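Local coordinates for protein mitochondrial import inner membrane translocase subunit TIM21 (Saccharomyces cerevisiae, PDB 2CIU) that helps mitochondria import transit-peptide-bearing proteins, as a TIM23-complex component whose intermembrane-space domain, described here, keeps the TOM and TIM23 translocases in close contact, at residues S16-E19 against D23-S26; M74-E79 against I103-D108; S26-D31 against V107-E112. All blocks are in the same frame, centred on the assembly; numbering follows the deposited sequence.

Contact 1: residues S16-E19 against D23-S26; sequences SMVE and DIRS
The R25 guanidinium receives both of its partners in this contact at its edge: the backbone carbonyl O of E19 and one water. R25 NH1 donates to E19 O at 3.0 Å with an N-H...O angle of 162°, and that oxygen lies close to the guanidinium plane. The water accepts from R25 NH1 and donates to E19 OE2, at 2.6 Å from that oxygen. Carboxylate and guanidinium therefore meet through solvent, their planes turned 44° apart, with E19 OE2 still 4.9 Å from R25 NH1. A bend at chi3 (71°) turns the arginine tip back toward the end of helix 6-20, so the contact closes the turn between two consecutive helices, a side chain of helix 22-27 bonding to a carbonyl in the last turn of helix 6-20. The remaining nitrogens are engaged too, NE in a salt bridge with D32 and NH2 with the carbonyl of E38. A methionine in place of R25 would probably leave the E19 carbonyl and the D32 carboxylate without their mate. Alongside, V18 CG1 meets I24 CG2 at 3.7 Å, branch against branch; V18 also touches M105, and I24 touches V107, both of strand 101-108.

Contact 2: residues M74-E79 against I103-D108; sequences MRFHVE and INMYVD
F76 and M105 meet on the buried side of the sheet, where the ring atom F76 CZ and the methyl M105 CE come within 4.5 Å. The methionine reaches across with CG anti to its backbone N (chi1 -176°) and an equally extended chi2, which carries CE toward the end of the phenylalanine ring. The separation is wide for a direct apolar contact, and the close packing of this side is completed by other residues: F11 meets the F76 ring edge-to-face, and A14 touches both F76 and M105.

On the other side of the sheet the surroundings are looser at the R75 end, which is exposed, although Y106 itself is buried. R75 NH2 stands 3.6 Å from Y106 OH, and no hydrogen bond joins them; guanidinium and ring planes are 64° apart. The firmer polar partner of R75 is H88, hydrogen-bonded through its ND1 to R75 NE. The Y106 ring meets those of H88 and Y116, and R114 makes a cation-pi contact with it.

Only 87 Å² is buried between the two segments, and no hydrogen bond joins them, because strand 84-92 runs between them and pairs antiparallel with both. In this curled sheet, from a family of the NTF2 clan, the side chains of F76 and M105 face helix 6-20, while those of R75 and Y106 lie on the opposite face.

Contact 3: residues S26-D31 against V107-E112; sequences SLLQCD and VDVPGE
L27 gives up the most surface here, 83 Å², and is gripped by V109 (56 Å²) and E112 (48 Å²). Its CB rests 4.0 Å from V109 CG2, while V109 CG1 lies 3.6 Å from the carbonyl oxygen of L27, so the valine spans side chain and backbone of the leucine with its two methyls. Farther out, L27 CD2 packs along the E112 side chain, its closest atom being OE1 at 3.3 Å. E112 folds over that methyl through a bend at chi2 (-66°), and the two side chains meet at a slant. L28 CD2 adds a lighter touch on V109 CG2.

Each segment carries a turn: helix 22-27 ends in a Schellman motif at Q29, whose phi is positive, and V109 to E112 form a type II beta turn closed by E112 N to V109 O at 2.9 Å. A water joins the segments, donating to L27 O and to E112 OE2, each at 2.7 Å, and accepting from Q29 NE2.

No direct hydrogen bond crosses between the segments: apolar packing fixes the helix end against the turn, while the polar groups at its margin, including the E112 carboxylate and the L27 carbonyl, are joined through one solvent molecule.

How the contacts relate
Contact 2 lies near the middle of the chain, its centre about 2 Å from the centre of the chain, against about 10 and 13 Å for contacts 1 and 3. Contact 1 is nevertheless mostly buried, and contact 3 only partly so. Helix 22-27 serves contacts 1 and 3, which share S26; strand 101-108 serves contacts 2 and 3, which share V107 and D108. Apolar packing connects them: V18 CG2 touches M105 CE at 3.8 Å, and I24 CD1 touches V107 CB at 3.9 Å. Contact 1 combines a direct charged-group-to-carbonyl bond with a water, contact 3 relies on water alone for polar linkage, and contact 2 has neither.

Contact 1: residues S16-E19 against D23-S26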
ATOM      1  N   SER A  16       2.927  -0.785  -7.666  1.00 17.11           N
ATOM      2  CA  SER A  16       3.223  -1.776  -8.691  1.00 17.48           C
ATOM      3  C   SER A  16       3.136  -3.182  -8.118  1.00 16.89           C
ATOM      4  O   SER A  16       2.644  -4.099  -8.775  1.00 19.78           O
ATOM      5  CB  SER A  16       4.598  -1.516  -9.298  1.00 20.96           C
ATOM      6  OG  SER A  16       4.580  -0.296 -10.016  1.00 30.52           O
ATOM      7  N   MET A  17       3.596  -3.359  -6.880  1.00 14.09           N
ATOM      8  CA  MET A  17       3.528  -4.662  -6.228  1.00 16.41           C
ATOM      9  C   MET A  17       2.082  -5.092  -6.012  1.00 16.83           C
ATOM     10  O   MET A  17       1.723  -6.250  -6.203  1.00 18.09           O
ATOM     11  CB  MET A  17       4.198  -4.613  -4.862  1.00 23.87           C
ATOM     12  CG  MET A  17       5.678  -4.393  -4.870  1.00 28.47           C
ATOM     13  SD  MET A  17       6.199  -4.200  -3.154  1.00 35.22           S
ATOM     14  CE  MET A  17       5.603  -5.706  -2.495  1.00 17.11           C
ATOM     15  N   VAL A  18       1.258  -4.150  -5.575  1.00 16.40           N
ATOM     16  CA  VAL A  18      -0.142  -4.422  -5.314  1.00 16.50           C
ATOM     17  C   VAL A  18      -0.887  -4.824  -6.579  1.00 15.67           C
ATOM     18  O   VAL A  18      -1.626  -5.806  -6.597  1.00 17.67           O
ATOM     19  CB  VAL A  18      -0.817  -3.175  -4.712  1.00 15.24           C
ATOM     20  CG1 VAL A  18      -2.308  -3.426  -4.500  1.00 17.31           C
ATOM     21  CG2 VAL A  18      -0.120  -2.803  -3.411  1.00 15.55           C
ATOM     22  N   GLU A  19      -0.674  -4.044  -7.628  1.00 17.28           N
ATOM     23  CA  GLU A  19      -1.330  -4.256  -8.911  1.00 23.90           C
ATOM     24  C   GLU A  19      -0.999  -5.593  -9.557  1.00 23.61           C
ATOM     25  O   GLU A  19      -1.842  -6.189 -10.228  1.00 20.85           O
ATOM     26  CB  GLU A  19      -0.951  -3.120  -9.860  1.00 23.27           C
ATOM     27  CG  GLU A  19      -1.507  -3.247 -11.258  1.00 32.38           C
ATOM     28  CD  GLU A  19      -0.987  -2.159 -12.157  1.00 24.43           C
ATOM     29  OE1 GLU A  19       0.251  -2.051 -12.296  1.00 29.76           O
ATOM     30  OE2 GLU A  19      -1.811  -1.410 -12.719  1.00 39.53           O
ATOM     31  N   ASP A  23      -3.670 -12.388  -5.853  1.00 21.81           N
ATOM     32  CA  ASP A  23      -4.636 -12.445  -4.759  1.00 18.71           C
ATOM     33  C   ASP A  23      -5.322 -11.105  -4.537  1.00 15.80           C
ATOM     34  O   ASP A  23      -6.529 -11.060  -4.311  1.00 19.41           O
ATOM     35  CB  ASP A  23      -3.964 -12.885  -3.455  1.00 21.23           C
ATOM     36  CG  ASP A  23      -3.656 -14.374  -3.426  1.00 31.04           C
ATOM     37  OD1 ASP A  23      -4.470 -15.164  -3.949  1.00 34.56           O
ATOM     38  OD2 ASP A  23      -2.612 -14.757  -2.861  1.00 30.33           O
ATOM     39  N   ILE A  24      -4.555 -10.020  -4.593  1.00 17.65           N
ATOM     40  CA  ILE A  24      -5.123  -8.689  -4.393  1.00 16.11           C
ATOM     41  C   ILE A  24      -6.086  -8.348  -5.527  1.00 17.19           C
ATOM     42  O   ILE A  24      -7.165  -7.791  -5.294  1.00 14.21           O
ATOM     43  CB  ILE A  24      -4.031  -7.595  -4.324  1.00 18.77           C
ATOM     44  CG1 ILE A  24      -3.112  -7.839  -3.121  1.00 18.96           C
ATOM     45  CG2 ILE A  24      -4.687  -6.221  -4.212  1.00 17.88           C
ATOM     46  CD1 ILE A  24      -3.839  -7.832  -1.803  1.00 19.45           C
ATOM     47  N   ARG A  25      -5.704  -8.692  -6.755  1.00 17.96           N
ATOM     48  CA  ARG A  25      -6.582  -8.414  -7.886  1.00 19.33           C
ATOM     49  C   ARG A  25      -7.901  -9.155  -7.700  1.00 15.40           C
ATOM     50  O   ARG A  25      -8.957  -8.657  -8.071  1.00 15.41           O
ATOM     51  CB  ARG A  25      -5.925  -8.832  -9.205  1.00 17.48           C
ATOM     52  CG  ARG A  25      -4.700  -8.011  -9.575  1.00 16.88           C
ATOM     53  CD  ARG A  25      -4.260  -8.295 -11.014  1.00 20.36           C
ATOM     54  NE  ARG A  25      -5.193  -7.727 -11.984  1.00 18.95           N
ATOM     55  CZ  ARG A  25      -5.178  -6.463 -12.390  1.00 16.80           C
ATOM     56  NH1 ARG A  25      -4.272  -5.616 -11.920  1.00 18.91           N
ATOM     57  NH2 ARG A  25      -6.077  -6.037 -13.270  1.00 15.35           N
ATOM     58  N   SER A  26      -7.837 -10.346  -7.113  1.00 19.27           N
ATOM     59  CA  SER A  26      -9.036 -11.129  -6.871  1.00 19.57           C
ATOM     60  C   SER A  26      -9.892 -10.460  -5.800  1.00 18.91           C
ATOM     61  O   SER A  26     -11.114 -10.417  -5.918  1.00 18.03           O
ATOM     62  CB  SER A  26      -8.661 -12.548  -6.432  1.00 25.13           C
ATOM     63  OG  SER A  26      -9.818 -13.337  -6.227  1.00 33.57           O
TER
HETATM   64  O   HOH W   1      -4.014  -2.720 -13.244  1.00 20.00           O

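Contact 2: residues M74-E79 against I103-D108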
ATOM      1  N   MET A  74       3.259   5.226   4.686  1.00 12.30           N
ATOM      2  CA  MET A  74       2.513   5.758   3.560  1.00 11.61           C
ATOM      3  C   MET A  74       1.231   4.979   3.355  1.00 12.88           C
ATOM      4  O   MET A  74       1.223   3.746   3.427  1.00 13.49           O
ATOM      5  CB  MET A  74       3.356   5.681   2.285  1.00 12.20           C
ATOM      6  CG  MET A  74       2.604   6.150   1.036  1.00 14.39           C
ATOM      7  SD  MET A  74       3.613   6.017  -0.481  1.00 14.68           S
ATOM      8  CE  MET A  74       4.524   7.521  -0.377  1.00 13.07           C
ATOM      9  N   ARG A  75       0.145   5.705   3.120  1.00 12.60           N
ATOM     10  CA  ARG A  75      -1.128   5.067   2.848  1.00 11.72           C
ATOM     11  C   ARG A  75      -1.651   5.586   1.522  1.00 10.79           C
ATOM     12  O   ARG A  75      -1.523   6.765   1.215  1.00 14.07           O
ATOM     13  CB  ARG A  75      -2.136   5.348   3.965  1.00 15.92           C
ATOM     14  CG  ARG A  75      -1.767   4.564   5.196  1.00 15.71           C
ATOM     15  CD  ARG A  75      -2.779   4.632   6.295  1.00 22.45           C
ATOM     16  NE  ARG A  75      -2.364   3.694   7.331  1.00 23.69           N
ATOM     17  CZ  ARG A  75      -2.981   3.526   8.493  1.00 26.32           C
ATOM     18  NH1 ARG A  75      -4.059   4.238   8.791  1.00 30.08           N
ATOM     19  NH2 ARG A  75      -2.508   2.638   9.354  1.00 23.94           N
ATOM     20  N   PHE A  76      -2.211   4.685   0.723  1.00 11.43           N
ATOM     21  CA  PHE A  76      -2.791   5.089  -0.552  1.00 11.50           C
ATOM     22  C   PHE A  76      -3.865   4.084  -0.930  1.00 10.84           C
ATOM     23  O   PHE A  76      -4.056   3.084  -0.245  1.00 12.13           O
ATOM     24  CB  PHE A  76      -1.711   5.212  -1.652  1.00 11.08           C
ATOM     25  CG  PHE A  76      -0.997   3.933  -1.973  1.00 11.31           C
ATOM     26  CD1 PHE A  76      -1.514   3.038  -2.914  1.00 11.42           C
ATOM     27  CD2 PHE A  76       0.209   3.626  -1.351  1.00 13.75           C
ATOM     28  CE1 PHE A  76      -0.830   1.864  -3.226  1.00 14.34           C
ATOM     29  CE2 PHE A  76       0.894   2.456  -1.658  1.00 13.90           C
ATOM     30  CZ  PHE A  76       0.378   1.571  -2.599  1.00 14.88           C
ATOM     31  N   HIS A  77      -4.592   4.353  -2.005  1.00 10.66           N
ATOM     32  CA  HIS A  77      -5.643   3.447  -2.406  1.00 11.67           C
ATOM     33  C   HIS A  77      -5.437   2.934  -3.805  1.00 11.40           C
ATOM     34  O   HIS A  77      -4.758   3.568  -4.603  1.00 11.85           O
ATOM     35  CB  HIS A  77      -7.006   4.142  -2.388  1.00 13.41           C
ATOM     36  CG  HIS A  77      -7.479   4.532  -1.022  1.00 13.62           C
ATOM     37  ND1 HIS A  77      -7.183   5.748  -0.445  1.00 19.81           N
ATOM     38  CD2 HIS A  77      -8.245   3.866  -0.127  1.00 11.28           C
ATOM     39  CE1 HIS A  77      -7.752   5.815   0.748  1.00 13.19           C
ATOM     40  NE2 HIS A  77      -8.403   4.687   0.962  1.00 20.69           N
ATOM     41  N   VAL A  78      -6.043   1.781  -4.072  1.00 12.22           N
ATOM     42  CA  VAL A  78      -6.035   1.167  -5.396  1.00 11.66           C
ATOM     43  C   VAL A  78      -7.507   0.846  -5.616  1.00 13.98           C
ATOM     44  O   VAL A  78      -8.152   0.197  -4.785  1.00 15.30           O
ATOM     45  CB  VAL A  78      -5.173  -0.110  -5.459  1.00 12.24           C
ATOM     46  CG1 VAL A  78      -5.328  -0.772  -6.836  1.00 15.87           C
ATOM     47  CG2 VAL A  78      -3.700   0.248  -5.226  1.00 13.65           C
ATOM     48  N   GLU A  79      -8.043   1.321  -6.734  1.00 12.78           N
ATOM     49  CA  GLU A  79      -9.455   1.156  -7.028  1.00 11.96           C
ATOM     50  C   GLU A  79      -9.770   0.415  -8.317  1.00 13.04           C
ATOM     51  O   GLU A  79      -9.179   0.701  -9.355  1.00 14.11           O
ATOM     52  CB  GLU A  79     -10.114   2.538  -7.096  1.00 11.98           C
ATOM     53  CG  GLU A  79     -11.590   2.491  -7.496  1.00 14.11           C
ATOM     54  CD  GLU A  79     -12.233   3.855  -7.649  1.00 16.94           C
ATOM     55  OE1 GLU A  79     -13.408   3.901  -8.065  1.00 21.95           O
ATOM     56  OE2 GLU A  79     -11.589   4.885  -7.361  1.00 17.14           O
ATOM     57  N   ILE A 103       9.247  -2.693   5.390  1.00 12.31           N
ATOM     58  CA  ILE A 103       9.127  -3.353   6.684  1.00 15.03           C
ATOM     59  C   ILE A 103       7.782  -4.047   6.893  1.00 15.31           C
ATOM     60  O   ILE A 103       7.709  -5.131   7.477  1.00 16.06           O
ATOM     61  CB  ILE A 103       9.318  -2.316   7.819  1.00 14.92           C
ATOM     62  CG1 ILE A 103      10.712  -1.699   7.733  1.00 19.77           C
ATOM     63  CG2 ILE A 103       9.091  -2.975   9.180  1.00 17.29           C
ATOM     64  CD1 ILE A 103      10.938  -0.578   8.724  1.00 25.11           C
ATOM     65  N   ASN A 104       6.720  -3.426   6.402  1.00 14.42           N
ATOM     66  CA  ASN A 104       5.380  -3.955   6.588  1.00 13.52           C
ATOM     67  C   ASN A 104       4.529  -3.397   5.457  1.00 12.99           C
ATOM     68  O   ASN A 104       4.664  -2.239   5.108  1.00 15.44           O
ATOM     69  CB  ASN A 104       4.841  -3.456   7.945  1.00 15.49           C
ATOM     70  CG  ASN A 104       3.437  -3.946   8.255  1.00 20.29           C
ATOM     71  OD1 ASN A 104       2.688  -3.290   8.993  1.00 23.00           O
ATOM     72  ND2 ASN A 104       3.073  -5.098   7.710  1.00 19.58           N
ATOM     73  N   MET A 105       3.680  -4.228   4.870  1.00 11.20           N
ATOM     74  CA  MET A 105       2.805  -3.746   3.816  1.00 12.00           C
ATOM     75  C   MET A 105       1.559  -4.611   3.752  1.00 15.21           C
ATOM     76  O   MET A 105       1.641  -5.833   3.629  1.00 15.34           O
ATOM     77  CB  MET A 105       3.532  -3.742   2.471  1.00 13.27           C
ATOM     78  CG  MET A 105       2.677  -3.161   1.359  1.00 13.35           C
ATOM     79  SD  MET A 105       3.545  -3.192  -0.236  1.00 22.08           S
ATOM     80  CE  MET A 105       2.666  -1.924  -1.052  1.00 23.40           C
ATOM     81  N   TYR A 106       0.392  -3.987   3.891  1.00 12.20           N
ATOM     82  CA  TYR A 106      -0.832  -4.754   3.829  1.00 12.69           C
ATOM     83  C   TYR A 106      -1.901  -3.996   3.071  1.00 14.01           C
ATOM     84  O   TYR A 106      -1.788  -2.789   2.821  1.00 13.27           O
ATOM     85  CB  TYR A 106      -1.309  -5.162   5.238  1.00 12.71           C
ATOM     86  CG  TYR A 106      -1.724  -4.027   6.156  1.00 13.71           C
ATOM     87  CD1 TYR A 106      -2.970  -3.405   6.024  1.00 14.55           C
ATOM     88  CD2 TYR A 106      -0.865  -3.579   7.159  1.00 15.57           C
ATOM     89  CE1 TYR A 106      -3.351  -2.360   6.873  1.00 13.35           C
ATOM     90  CE2 TYR A 106      -1.231  -2.540   8.009  1.00 11.75           C
ATOM     91  CZ  TYR A 106      -2.465  -1.934   7.864  1.00 15.06           C
ATOM     92  OH  TYR A 106      -2.802  -0.882   8.684  1.00 20.25           O
ATOM     93  N   VAL A 107      -2.932  -4.730   2.683  1.00 12.15           N
ATOM     94  CA  VAL A 107      -4.020  -4.170   1.912  1.00 12.58           C
ATOM     95  C   VAL A 107      -5.336  -4.530   2.533  1.00 14.79           C
ATOM     96  O   VAL A 107      -5.594  -5.701   2.808  1.00 13.57           O
ATOM     97  CB  VAL A 107      -4.003  -4.721   0.472  1.00 12.18           C
ATOM     98  CG1 VAL A 107      -5.129  -4.094  -0.328  1.00 15.98           C
ATOM     99  CG2 VAL A 107      -2.654  -4.457  -0.158  1.00 12.37           C
ATOM    100  N   ASP A 108      -6.163  -3.515   2.757  1.00  9.75           N
ATOM    101  CA  ASP A 108      -7.482  -3.710   3.337  1.00 12.33           C
ATOM    102  C   ASP A 108      -8.569  -3.454   2.300  1.00 13.10           C
ATOM    103  O   ASP A 108      -8.712  -2.327   1.829  1.00 12.33           O
ATOM    104  CB  ASP A 108      -7.728  -2.737   4.499  1.00 10.59           C
ATOM    105  CG  ASP A 108      -6.992  -3.127   5.777  1.00 12.95           C
ATOM    106  OD1 ASP A 108      -6.643  -4.312   5.948  1.00 14.58           O
ATOM    107  OD2 ASP A 108      -6.792  -2.226   6.625  1.00 16.83           O
TER

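Contact 3: residues S26-D31 against V107-E112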
ATOM      1  N   SER A  26      -7.837 -10.346  -7.113  1.00 19.27           N
ATOM      2  CA  SER A  26      -9.036 -11.129  -6.871  1.00 19.57           C
ATOM      3  C   SER A  26      -9.892 -10.460  -5.800  1.00 18.91           C
ATOM      4  O   SER A  26     -11.114 -10.417  -5.918  1.00 18.03           O
ATOM      5  CB  SER A  26      -8.661 -12.548  -6.432  1.00 25.13           C
ATOM      6  OG  SER A  26      -9.818 -13.337  -6.227  1.00 33.57           O
ATOM      7  N   LEU A  27      -9.250  -9.942  -4.751  1.00 17.19           N
ATOM      8  CA  LEU A  27      -9.984  -9.265  -3.689  1.00 15.07           C
ATOM      9  C   LEU A  27     -10.664  -8.008  -4.223  1.00 14.61           C
ATOM     10  O   LEU A  27     -11.733  -7.621  -3.755  1.00 16.45           O
ATOM     11  CB  LEU A  27      -9.042  -8.887  -2.531  1.00 16.61           C
ATOM     12  CG  LEU A  27      -8.371 -10.045  -1.781  1.00 18.36           C
ATOM     13  CD1 LEU A  27      -7.472  -9.479  -0.673  1.00 18.94           C
ATOM     14  CD2 LEU A  27      -9.423 -10.965  -1.198  1.00 19.92           C
ATOM     15  N   LEU A  28     -10.043  -7.374  -5.213  1.00 15.47           N
ATOM     16  CA  LEU A  28     -10.597  -6.164  -5.809  1.00 15.52           C
ATOM     17  C   LEU A  28     -11.638  -6.509  -6.872  1.00 14.90           C
ATOM     18  O   LEU A  28     -12.272  -5.619  -7.428  1.00 16.55           O
ATOM     19  CB  LEU A  28      -9.487  -5.328  -6.444  1.00 15.05           C
ATOM     20  CG  LEU A  28      -8.544  -4.585  -5.494  1.00 16.65           C
ATOM     21  CD1 LEU A  28      -7.359  -4.044  -6.283  1.00 16.83           C
ATOM     22  CD2 LEU A  28      -9.297  -3.460  -4.797  1.00 19.57           C
ATOM     23  N   GLN A  29     -11.802  -7.802  -7.123  1.00 15.68           N
ATOM     24  CA  GLN A  29     -12.759  -8.288  -8.107  1.00 18.16           C
ATOM     25  C   GLN A  29     -12.496  -7.648  -9.465  1.00 15.69           C
ATOM     26  O   GLN A  29     -13.417  -7.161 -10.130  1.00 16.13           O
ATOM     27  CB  GLN A  29     -14.185  -7.998  -7.635  1.00 18.94           C
ATOM     28  CG  GLN A  29     -14.559  -8.786  -6.381  1.00 19.20           C
ATOM     29  CD  GLN A  29     -15.955  -8.486  -5.887  1.00 22.82           C
ATOM     30  OE1 GLN A  29     -16.881  -8.304  -6.682  1.00 27.98           O
ATOM     31  NE2 GLN A  29     -16.125  -8.453  -4.565  1.00 24.15           N
ATOM     32  N   CYS A  30     -11.228  -7.657  -9.864  1.00 15.69           N
ATOM     33  CA  CYS A  30     -10.824  -7.095 -11.153  1.00 14.19           C
ATOM     34  C   CYS A  30     -11.484  -7.827 -12.307  1.00 17.19           C
ATOM     35  O   CYS A  30     -11.670  -9.037 -12.254  1.00 20.41           O
ATOM     36  CB  CYS A  30      -9.315  -7.199 -11.340  1.00 16.27           C
ATOM     37  SG  CYS A  30      -8.361  -6.110 -10.259  1.00 17.22           S
ATOM     38  N   ASP A  31     -11.825  -7.064 -13.339  1.00 16.88           N
ATOM     39  CA  ASP A  31     -12.429  -7.598 -14.552  1.00 20.05           C
ATOM     40  C   ASP A  31     -11.225  -8.034 -15.392  1.00 18.27           C
ATOM     41  O   ASP A  31     -10.810  -7.326 -16.303  1.00 19.75           O
ATOM     42  CB  ASP A  31     -13.201  -6.479 -15.262  1.00 19.57           C
ATOM     43  CG  ASP A  31     -13.973  -6.967 -16.470  1.00 27.30           C
ATOM     44  OD1 ASP A  31     -13.883  -8.167 -16.797  1.00 32.08           O
ATOM     45  OD2 ASP A  31     -14.670  -6.139 -17.091  1.00 28.97           O
ATOM     46  N   VAL A 107      -2.932  -4.730   2.683  1.00 12.15           N
ATOM     47  CA  VAL A 107      -4.020  -4.170   1.912  1.00 12.58           C
ATOM     48  C   VAL A 107      -5.336  -4.530   2.533  1.00 14.79           C
ATOM     49  O   VAL A 107      -5.594  -5.701   2.808  1.00 13.57           O
ATOM     50  CB  VAL A 107      -4.003  -4.721   0.472  1.00 12.18           C
ATOM     51  CG1 VAL A 107      -5.129  -4.094  -0.328  1.00 15.98           C
ATOM     52  CG2 VAL A 107      -2.654  -4.457  -0.158  1.00 12.37           C
ATOM     53  N   ASP A 108      -6.163  -3.515   2.757  1.00  9.75           N
ATOM     54  CA  ASP A 108      -7.482  -3.710   3.337  1.00 12.33           C
ATOM     55  C   ASP A 108      -8.569  -3.454   2.300  1.00 13.10           C
ATOM     56  O   ASP A 108      -8.712  -2.327   1.829  1.00 12.33           O
ATOM     57  CB  ASP A 108      -7.728  -2.737   4.499  1.00 10.59           C
ATOM     58  CG  ASP A 108      -6.992  -3.127   5.777  1.00 12.95           C
ATOM     59  OD1 ASP A 108      -6.643  -4.312   5.948  1.00 14.58           O
ATOM     60  OD2 ASP A 108      -6.792  -2.226   6.625  1.00 16.83           O
ATOM     61  N   VAL A 109      -9.330  -4.492   1.959  1.00 13.08           N
ATOM     62  CA  VAL A 109     -10.449  -4.371   1.026  1.00 14.42           C
ATOM     63  C   VAL A 109     -11.689  -4.659   1.868  1.00 15.38           C
ATOM     64  O   VAL A 109     -11.740  -5.657   2.586  1.00 17.20           O
ATOM     65  CB  VAL A 109     -10.363  -5.402  -0.105  1.00 15.12           C
ATOM     66  CG1 VAL A 109     -11.581  -5.257  -1.016  1.00 14.90           C
ATOM     67  CG2 VAL A 109      -9.065  -5.214  -0.888  1.00 14.37           C
ATOM     68  N   PRO A 110     -12.705  -3.789   1.807  1.00 14.96           N
ATOM     69  CA  PRO A 110     -13.895  -4.051   2.623  1.00 19.66           C
ATOM     70  C   PRO A 110     -14.493  -5.441   2.448  1.00 22.23           C
ATOM     71  O   PRO A 110     -14.691  -5.913   1.323  1.00 21.22           O
ATOM     72  CB  PRO A 110     -14.854  -2.940   2.201  1.00 20.64           C
ATOM     73  CG  PRO A 110     -13.933  -1.819   1.885  1.00 17.62           C
ATOM     74  CD  PRO A 110     -12.830  -2.502   1.098  1.00 18.43           C
ATOM     75  N   GLY A 111     -14.771  -6.091   3.576  1.00 20.15           N
ATOM     76  CA  GLY A 111     -15.359  -7.417   3.547  1.00 21.40           C
ATOM     77  C   GLY A 111     -14.363  -8.540   3.345  1.00 21.67           C
ATOM     78  O   GLY A 111     -14.749  -9.707   3.271  1.00 23.44           O
ATOM     79  N   GLU A 112     -13.085  -8.194   3.249  1.00 18.08           N
ATOM     80  CA  GLU A 112     -12.046  -9.192   3.061  1.00 17.06           C
ATOM     81  C   GLU A 112     -11.049  -9.135   4.205  1.00 16.12           C
ATOM     82  O   GLU A 112     -10.885  -8.102   4.849  1.00 19.66           O
ATOM     83  CB  GLU A 112     -11.290  -8.952   1.757  1.00 15.16           C
ATOM     84  CG  GLU A 112     -12.172  -8.863   0.503  1.00 16.68           C
ATOM     85  CD  GLU A 112     -12.874 -10.166   0.172  1.00 25.08           C
ATOM     86  OE1 GLU A 112     -12.294 -11.242   0.434  1.00 22.40           O
ATOM     87  OE2 GLU A 112     -14.002 -10.110  -0.369  1.00 26.55           O
TER
HETATM   88  O   HOH W   2     -13.970  -8.731  -2.712  1.00 26.83           O